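Local coordinates for uncharacterized protein TP-0789 domain-containing protein (PDB 3BUU) that is of unknown function but belongs to the LolA superfamily, which includes outer-membrane lipoprotein-sorting proteins, and so may carry a lipoprotein or similar lipid-bearing cargo, at residues S11-I19 and L149-P158; I182-M193 and S203-L212. One frame throughout, in Å; residues are numbered along the deposited sequence.

Interaction 1 of 2, residues S11-I19 and L149-P158; sequences SILEKADEI and LWVNQSNFRP
Lys15 lies along Phe156, its methylene chain running over one face of the ring. CD sits almost exactly above the ring centre, 3.6 Å from the centroid of Phe156 and 1° off the normal, a CH-pi contact. The straight course of the lysine from CB to CE allows this. The bend comes only at chi4 (-61°), and Lys15 NZ lies too far from the ring for more than a weak cation-pi attraction. At the ring edge, Ile12 CG1 approaches Phe156 CE1 at 4.1 Å, the two side chains crossing at about a right angle. The other branch of Ile12, CG2, stands anti to the backbone N and meets Val151 CG1 at 3.7 Å. Leu13 reaches the strand with its end, CD1 touching Leu149 CD2. Ala16 has the closest backbone approach, its CA 3.5 Å from Phe156 O in a CA-H...O contact. Ile19 spreads its two branches: CG2 packs on Pro158 CD at 3.8 Å, and CD1 lies 3.3 Å from Asn155 O. Two Asx turns shape the loop that offers Phe156. Asn152 OD1 accepts from Ser154 N, and Asn155 OD1 from Arg157 N. No hydrogen bond joins the two segments. The N-terminal helix is therefore held on strand 146-152 and its following loop by apolar packing, with the lysine contributing its methylenes while its ammonium group leads away.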
# COMPACT_ATOMS: atom_id res chain seq x y z
N SER A 11 12.63 -13.92 6.12
CA SER A 11 13.63 -13.30 5.25
C SER A 11 13.10 -13.06 3.85
O SER A 11 13.43 -12.06 3.24
CB SER A 11 14.96 -14.03 5.26
OG SER A 11 14.91 -15.25 4.57
N ILE A 12 12.25 -13.96 3.35
CA ILE A 12 11.63 -13.79 2.05
C ILE A 12 10.78 -12.52 2.08
O ILE A 12 10.84 -11.69 1.17
CB ILE A 12 10.77 -15.02 1.67
CG1 ILE A 12 11.65 -16.26 1.48
CG2 ILE A 12 10.01 -14.75 0.38
CD1 ILE A 12 10.82 -17.53 1.46
N LEU A 13 9.96 -12.37 3.11
CA LEU A 13 9.10 -11.20 3.21
C LEU A 13 9.93 -9.92 3.31
O LEU A 13 9.58 -8.91 2.71
CB LEU A 13 8.16 -11.33 4.41
CG LEU A 13 7.08 -10.26 4.45
CD1 LEU A 13 6.19 -10.28 3.23
CD2 LEU A 13 6.29 -10.42 5.78
N GLU A 14 11.00 -9.96 4.11
CA GLU A 14 11.89 -8.80 4.24
C GLU A 14 12.47 -8.39 2.90
O GLU A 14 12.55 -7.21 2.56
CB GLU A 14 13.05 -9.14 5.19
CG GLU A 14 12.70 -9.00 6.66
CD GLU A 14 13.65 -9.69 7.63
OE1 GLU A 14 14.51 -10.51 7.22
OE2 GLU A 14 13.51 -9.43 8.84
N LYS A 15 12.91 -9.39 2.14
CA LYS A 15 13.51 -9.14 0.84
C LYS A 15 12.51 -8.57 -0.13
O LYS A 15 12.84 -7.64 -0.89
CB LYS A 15 14.22 -10.37 0.29
CG LYS A 15 15.44 -10.74 1.12
CD LYS A 15 16.07 -12.07 0.82
CE LYS A 15 17.20 -12.34 1.83
NZ LYS A 15 18.26 -11.30 1.74
N ALA A 16 11.30 -9.10 -0.13
CA ALA A 16 10.26 -8.54 -0.99
C ALA A 16 9.91 -7.10 -0.58
O ALA A 16 9.76 -6.21 -1.44
CB ALA A 16 9.03 -9.45 -0.97
N ASP A 17 9.78 -6.85 0.74
CA ASP A 17 9.54 -5.49 1.21
C ASP A 17 10.63 -4.52 0.77
O ASP A 17 10.32 -3.38 0.39
CB ASP A 17 9.52 -5.42 2.74
CG ASP A 17 8.20 -5.81 3.41
OD1 ASP A 17 7.13 -5.84 2.78
OD2 ASP A 17 8.30 -6.04 4.66
N GLU A 18 11.89 -4.95 0.86
CA GLU A 18 12.99 -4.06 0.52
C GLU A 18 13.11 -3.80 -0.99
O GLU A 18 13.69 -2.79 -1.37
CB GLU A 18 14.27 -4.53 1.14
CG GLU A 18 14.94 -5.59 0.44
CD GLU A 18 16.17 -6.09 1.19
OE1 GLU A 18 16.47 -5.59 2.30
OE2 GLU A 18 16.85 -6.97 0.67
N ILE A 19 12.54 -4.68 -1.81
CA ILE A 19 12.43 -4.42 -3.23
C ILE A 19 11.30 -3.41 -3.51
O ILE A 19 11.47 -2.53 -4.34
CB ILE A 19 12.28 -5.73 -3.99
CG1 ILE A 19 13.64 -6.44 -3.99
CG2 ILE A 19 11.71 -5.50 -5.39
CD1 ILE A 19 13.54 -7.90 -4.38
N LEU A 149 0.95 -13.83 -0.67
CA LEU A 149 1.91 -13.06 -1.46
C LEU A 149 2.83 -14.02 -2.22
O LEU A 149 3.47 -14.87 -1.60
CB LEU A 149 2.74 -12.15 -0.53
CG LEU A 149 3.80 -11.30 -1.24
CD1 LEU A 149 3.18 -10.24 -2.14
CD2 LEU A 149 4.73 -10.68 -0.23
N TRP A 150 2.87 -13.87 -3.54
CA TRP A 150 3.79 -14.61 -4.39
C TRP A 150 5.08 -13.82 -4.51
O TRP A 150 5.06 -12.65 -4.93
CB TRP A 150 3.18 -14.80 -5.78
CG TRP A 150 2.19 -15.91 -5.94
CD1 TRP A 150 2.37 -17.01 -6.71
CD2 TRP A 150 0.87 -16.01 -5.39
NE1 TRP A 150 1.27 -17.82 -6.63
CE2 TRP A 150 0.34 -17.25 -5.81
CE3 TRP A 150 0.09 -15.20 -4.56
CZ2 TRP A 150 -0.92 -17.69 -5.48
CZ3 TRP A 150 -1.21 -15.64 -4.19
CH2 TRP A 150 -1.68 -16.89 -4.67
N VAL A 151 6.20 -14.46 -4.20
CA VAL A 151 7.52 -13.86 -4.24
C VAL A 151 8.37 -14.73 -5.16
O VAL A 151 8.50 -15.95 -4.94
CB VAL A 151 8.12 -13.75 -2.83
CG1 VAL A 151 9.52 -13.16 -2.92
CG2 VAL A 151 7.26 -12.89 -1.93
N ASN A 152 8.96 -14.12 -6.18
CA ASN A 152 9.80 -14.88 -7.11
C ASN A 152 10.99 -15.48 -6.38
O ASN A 152 11.71 -14.78 -5.66
CB ASN A 152 10.28 -13.90 -8.18
CG ASN A 152 10.80 -14.58 -9.40
OD1 ASN A 152 11.57 -15.49 -9.31
ND2 ASN A 152 10.42 -14.10 -10.55
N GLN A 153 11.22 -16.78 -6.55
CA GLN A 153 12.33 -17.43 -5.85
C GLN A 153 13.67 -16.96 -6.37
O GLN A 153 14.67 -17.06 -5.68
CB GLN A 153 12.26 -18.93 -6.00
CG GLN A 153 11.04 -19.55 -5.31
CD GLN A 153 11.07 -21.05 -5.32
OE1 GLN A 153 12.03 -21.67 -5.78
NE2 GLN A 153 9.99 -21.66 -4.89
N SER A 154 13.73 -16.51 -7.62
CA SER A 154 15.00 -16.19 -8.23
C SER A 154 15.59 -14.91 -7.66
O SER A 154 16.80 -14.84 -7.47
CB SER A 154 14.85 -16.06 -9.77
OG SER A 154 14.05 -14.98 -10.16
N ASN A 155 14.77 -13.88 -7.45
CA ASN A 155 15.25 -12.53 -7.12
C ASN A 155 14.41 -11.87 -6.02
O ASN A 155 14.62 -10.69 -5.76
CB ASN A 155 15.28 -11.65 -8.36
CG ASN A 155 13.96 -11.56 -9.05
OD1 ASN A 155 12.92 -11.96 -8.52
ND2 ASN A 155 13.99 -11.07 -10.28
N PHE A 156 13.49 -12.61 -5.40
CA PHE A 156 12.67 -12.11 -4.30
C PHE A 156 11.73 -11.00 -4.68
O PHE A 156 11.16 -10.34 -3.81
CB PHE A 156 13.50 -11.73 -3.06
CG PHE A 156 14.31 -12.89 -2.55
CD1 PHE A 156 13.74 -13.86 -1.72
CD2 PHE A 156 15.64 -13.00 -2.90
CE1 PHE A 156 14.48 -14.94 -1.25
CE2 PHE A 156 16.41 -14.07 -2.43
CZ PHE A 156 15.84 -15.04 -1.62
N ARG A 157 11.51 -10.80 -5.98
CA ARG A 157 10.56 -9.76 -6.37
C ARG A 157 9.14 -10.14 -5.98
O ARG A 157 8.70 -11.27 -6.21
CB ARG A 157 10.57 -9.51 -7.85
CG ARG A 157 11.71 -8.72 -8.36
CD ARG A 157 11.56 -8.53 -9.85
NE ARG A 157 12.74 -7.90 -10.33
CZ ARG A 157 12.86 -7.51 -11.58
NH1 ARG A 157 11.87 -7.75 -12.43
NH2 ARG A 157 13.97 -6.91 -11.97
N PRO A 158 8.36 -9.16 -5.48
CA PRO A 158 6.92 -9.44 -5.35
C PRO A 158 6.32 -9.61 -6.74
O PRO A 158 6.62 -8.83 -7.66
CB PRO A 158 6.40 -8.19 -4.61
CG PRO A 158 7.35 -7.09 -5.01
CD PRO A 158 8.70 -7.76 -5.16

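Interaction 2 of 2, residues I182-M193 and S203-L212; sequences ILGEMRPTRIIM and SVLDYSDMKL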
# COMPACT_ATOMS: atom_id res chain seq x y z
N ILE A 182 15.64 2.11 -8.98
CA ILE A 182 15.35 3.25 -8.13
C ILE A 182 15.99 2.96 -6.78
O ILE A 182 15.62 1.98 -6.13
CB ILE A 182 13.83 3.44 -7.99
CG1 ILE A 182 13.15 3.78 -9.33
CG2 ILE A 182 13.51 4.48 -6.92
CD1 ILE A 182 11.65 3.59 -9.31
N LEU A 183 16.92 3.81 -6.34
CA LEU A 183 17.39 3.75 -4.97
C LEU A 183 17.84 2.37 -4.55
O LEU A 183 17.52 1.88 -3.46
CB LEU A 183 16.32 4.31 -4.01
CG LEU A 183 15.98 5.79 -4.26
CD1 LEU A 183 14.73 6.17 -3.45
CD2 LEU A 183 17.13 6.72 -3.93
N GLY A 184 18.67 1.75 -5.39
CA GLY A 184 19.33 0.51 -5.01
C GLY A 184 18.65 -0.78 -5.40
O GLY A 184 19.22 -1.88 -5.16
N GLU A 185 17.42 -0.72 -5.95
CA GLU A 185 16.73 -1.94 -6.33
C GLU A 185 15.98 -1.72 -7.62
O GLU A 185 15.65 -0.60 -8.00
CB GLU A 185 15.68 -2.35 -5.26
CG GLU A 185 16.21 -2.59 -3.88
CD GLU A 185 17.03 -3.84 -3.69
OE1 GLU A 185 17.02 -4.76 -4.53
OE2 GLU A 185 17.66 -3.91 -2.60
N MSE A 186 15.63 -2.82 -8.30
CA MSE A 186 14.58 -2.80 -9.32
C MSE A 186 13.25 -2.84 -8.58
O MSE A 186 12.90 -3.86 -8.00
CB MSE A 186 14.72 -4.02 -10.22
CG MSE A 186 15.97 -3.95 -11.11
SE MSE A 186 15.95 -2.55 -12.39
CE MSE A 186 14.48 -3.15 -13.45
N ARG A 187 12.53 -1.72 -8.60
CA ARG A 187 11.33 -1.57 -7.81
C ARG A 187 10.12 -1.52 -8.74
O ARG A 187 10.16 -0.91 -9.81
CB ARG A 187 11.34 -0.27 -7.03
CG ARG A 187 12.60 -0.14 -6.16
CD ARG A 187 12.44 0.98 -5.17
NE ARG A 187 13.66 1.16 -4.36
CZ ARG A 187 13.97 0.39 -3.32
NH1 ARG A 187 13.06 -0.52 -2.90
NH2 ARG A 187 15.11 0.57 -2.67
N PRO A 188 8.98 -2.10 -8.31
CA PRO A 188 7.77 -1.99 -9.13
C PRO A 188 7.24 -0.55 -9.07
O PRO A 188 7.19 0.03 -8.01
CB PRO A 188 6.82 -2.95 -8.44
CG PRO A 188 7.25 -2.98 -6.98
CD PRO A 188 8.78 -2.84 -7.05
N THR A 189 6.91 0.00 -10.21
CA THR A 189 6.34 1.33 -10.23
C THR A 189 4.87 1.35 -10.58
O THR A 189 4.25 2.41 -10.55
CB THR A 189 7.10 2.27 -11.16
OG1 THR A 189 6.90 1.87 -12.51
CG2 THR A 189 8.59 2.29 -10.83
N ARG A 190 4.29 0.17 -10.86
CA ARG A 190 2.88 0.05 -11.08
C ARG A 190 2.34 -1.10 -10.25
O ARG A 190 2.94 -2.19 -10.21
CB ARG A 190 2.60 -0.19 -12.55
CG ARG A 190 1.14 -0.47 -12.82
CD ARG A 190 0.87 -0.48 -14.31
NE ARG A 190 0.77 0.89 -14.76
CZ ARG A 190 0.16 1.27 -15.88
NH1 ARG A 190 -0.31 0.36 -16.73
NH2 ARG A 190 0.03 2.56 -16.14
N ILE A 191 1.23 -0.86 -9.58
CA ILE A 191 0.51 -1.97 -8.99
C ILE A 191 -0.90 -1.90 -9.52
O ILE A 191 -1.50 -0.84 -9.61
CB ILE A 191 0.50 -1.96 -7.44
CG1 ILE A 191 1.90 -2.12 -6.85
CG2 ILE A 191 -0.41 -3.08 -6.91
CD1 ILE A 191 1.97 -1.79 -5.35
N ILE A 192 -1.42 -3.07 -9.89
CA ILE A 192 -2.80 -3.18 -10.39
C ILE A 192 -3.61 -3.95 -9.39
O ILE A 192 -3.25 -5.07 -9.08
CB ILE A 192 -2.84 -3.85 -11.77
CG1 ILE A 192 -1.89 -3.12 -12.75
CG2 ILE A 192 -4.27 -3.89 -12.30
CD1 ILE A 192 -0.60 -3.85 -12.91
N MSE A 193 -4.68 -3.34 -8.90
CA MSE A 193 -5.56 -3.96 -7.90
C MSE A 193 -6.91 -4.20 -8.52
O MSE A 193 -7.56 -3.27 -8.98
CB MSE A 193 -5.71 -3.11 -6.63
CG MSE A 193 -4.40 -3.04 -5.83
SE MSE A 193 -4.61 -2.31 -4.07
CE MSE A 193 -2.84 -2.63 -3.58
N SER A 203 -8.04 -0.79 -10.20
CA SER A 203 -7.28 0.41 -9.90
C SER A 203 -5.85 0.21 -10.26
O SER A 203 -5.22 -0.79 -9.89
CB SER A 203 -7.36 0.72 -8.39
OG SER A 203 -8.70 0.99 -7.97
N VAL A 204 -5.32 1.16 -11.03
CA VAL A 204 -3.93 1.15 -11.48
C VAL A 204 -3.21 2.25 -10.73
O VAL A 204 -3.53 3.44 -10.88
CB VAL A 204 -3.82 1.30 -13.01
CG1 VAL A 204 -2.37 1.31 -13.44
CG2 VAL A 204 -4.60 0.20 -13.72
N LEU A 205 -2.21 1.86 -9.92
CA LEU A 205 -1.41 2.77 -9.10
C LEU A 205 -0.05 2.94 -9.71
O LEU A 205 0.67 1.95 -9.87
CB LEU A 205 -1.22 2.21 -7.67
CG LEU A 205 -2.46 2.04 -6.82
CD1 LEU A 205 -3.26 0.81 -7.21
CD2 LEU A 205 -2.06 1.95 -5.38
N ASP A 206 0.30 4.18 -10.07
CA ASP A 206 1.61 4.45 -10.62
C ASP A 206 2.39 5.35 -9.67
O ASP A 206 1.92 6.43 -9.24
CB ASP A 206 1.48 5.15 -11.97
CG ASP A 206 1.05 4.18 -13.06
OD1 ASP A 206 1.68 3.10 -13.20
OD2 ASP A 206 0.10 4.48 -13.80
N TYR A 207 3.60 4.91 -9.36
CA TYR A 207 4.50 5.56 -8.40
C TYR A 207 5.54 6.33 -9.14
O TYR A 207 6.16 5.76 -10.04
CB TYR A 207 5.18 4.53 -7.48
CG TYR A 207 4.21 3.88 -6.59
CD1 TYR A 207 4.09 4.29 -5.30
CD2 TYR A 207 3.37 2.84 -7.07
CE1 TYR A 207 3.12 3.67 -4.43
CE2 TYR A 207 2.43 2.24 -6.25
CZ TYR A 207 2.29 2.67 -4.96
OH TYR A 207 1.35 2.03 -4.17
N SER A 208 5.79 7.58 -8.75
CA SER A 208 6.77 8.42 -9.46
C SER A 208 7.49 9.30 -8.46
O SER A 208 7.00 9.59 -7.36
CB SER A 208 6.08 9.22 -10.55
OG SER A 208 5.16 10.10 -10.02
N ASP A 209 8.64 9.77 -8.92
CA ASP A 209 9.50 10.69 -8.18
C ASP A 209 9.77 10.23 -6.75
O ASP A 209 9.70 11.02 -5.81
CB ASP A 209 8.91 12.09 -8.19
CG ASP A 209 9.97 13.14 -7.85
OD1 ASP A 209 11.19 12.88 -8.04
OD2 ASP A 209 9.62 14.21 -7.36
N MSE A 210 10.11 8.98 -6.61
CA MSE A 210 10.50 8.46 -5.32
C MSE A 210 11.84 9.06 -4.90
O MSE A 210 12.79 9.02 -5.68
CB MSE A 210 10.58 6.94 -5.41
CG MSE A 210 10.70 6.28 -4.07
SE MSE A 210 10.72 4.34 -4.17
CE MSE A 210 8.94 4.05 -4.75
N LYS A 211 11.94 9.57 -3.69
CA LYS A 211 13.21 10.15 -3.27
C LYS A 211 13.30 10.02 -1.77
O LYS A 211 12.31 10.13 -1.03
CB LYS A 211 13.31 11.60 -3.69
CG LYS A 211 12.28 12.45 -3.10
CD LYS A 211 12.27 13.82 -3.71
CE LYS A 211 11.59 13.85 -5.02
NZ LYS A 211 11.57 15.23 -5.59
N LEU A 212 14.53 9.81 -1.29
CA LEU A 212 14.74 9.75 0.16
C LEU A 212 14.55 11.13 0.76
O LEU A 212 14.84 12.14 0.12
CB LEU A 212 16.12 9.16 0.46
CG LEU A 212 16.22 7.68 0.01
CD1 LEU A 212 17.63 7.14 0.14
CD2 LEU A 212 15.22 6.75 0.61
O HOH W 1 4.44 2.66 -13.92
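Strands 185-193 and 203-212 pair antiparallel from Thr189 to Met193 opposite Tyr207 to Ser203; they diverge before Thr189, where the type I' turn Ile182-Glu185 leads in from strand 170-182. Tyr207 N gives a nearly straight bond to Thr189 O (2.8 Å, 170°). On the face of Arg190, Ile192, Val204 and Asp206, Arg190 grips Asp206 side-on with two nitrogens. NE binds OD1 at 2.9 Å in the guanidinium plane, and NH2 binds OD2 at 3.0 Å, with OD2 tilted 21° from that plane. Both oxygens use their syn lone pairs. The bend at chi3 (-80°) turns the guanidinium back to the carboxylate, and Val204 CG1 lies 3.4 Å above its plane. A water donates to both Thr189 OG1 and Asp206 OD1. Asn178 O also bonds the threonine hydroxyl, and Thr189 and Arg190 form a classic beta bulge opposite Glu177. Ile191, on the face of Leu205 and Met193, brings CD1 4.2 Å from Tyr207 CE2; Tyr207 OH hydrogen-bonds Arg20. Where the strands part, side chains fill in. Met210, present as selenomethionine, touches Ile182 CG2 and Arg187 CD with its selenium, each at 3.9 Å. Leu183 CD1 packs against Leu212 CG. Arg187 NH2 bonds Leu183 O, while NH1 turns to Glu18. The hairpin thus changes along its length from backbone bonding with a two-pronged salt bridge to apolar contacts around Met210, with Arg187 bracing the turn.

How the interactions relate
Interaction 1 closes before interaction 2 opens along the chain, and their centres lie about 15 Å apart. They meet at the C-terminal end of helix segment 11-19. There Arg187 NH1 of interaction 2 lies 2.8 Å from Glu18 O, a probable hydrogen bond. Ile19 of the helix also packs on the hairpin, its CG2 3.3 Å from Met186 O. Arg157, from the loop of interaction 1, adds a contact between its NH2 and Met186 CB. The two contacts reach the same antiparallel strand system, in which strands 158-164 and 170-182 stand between 146-152 and 185-195. The N-terminal helix therefore bridges them, packing on strand 146-152 and the loop that follows it and meeting the start of strand 185-195.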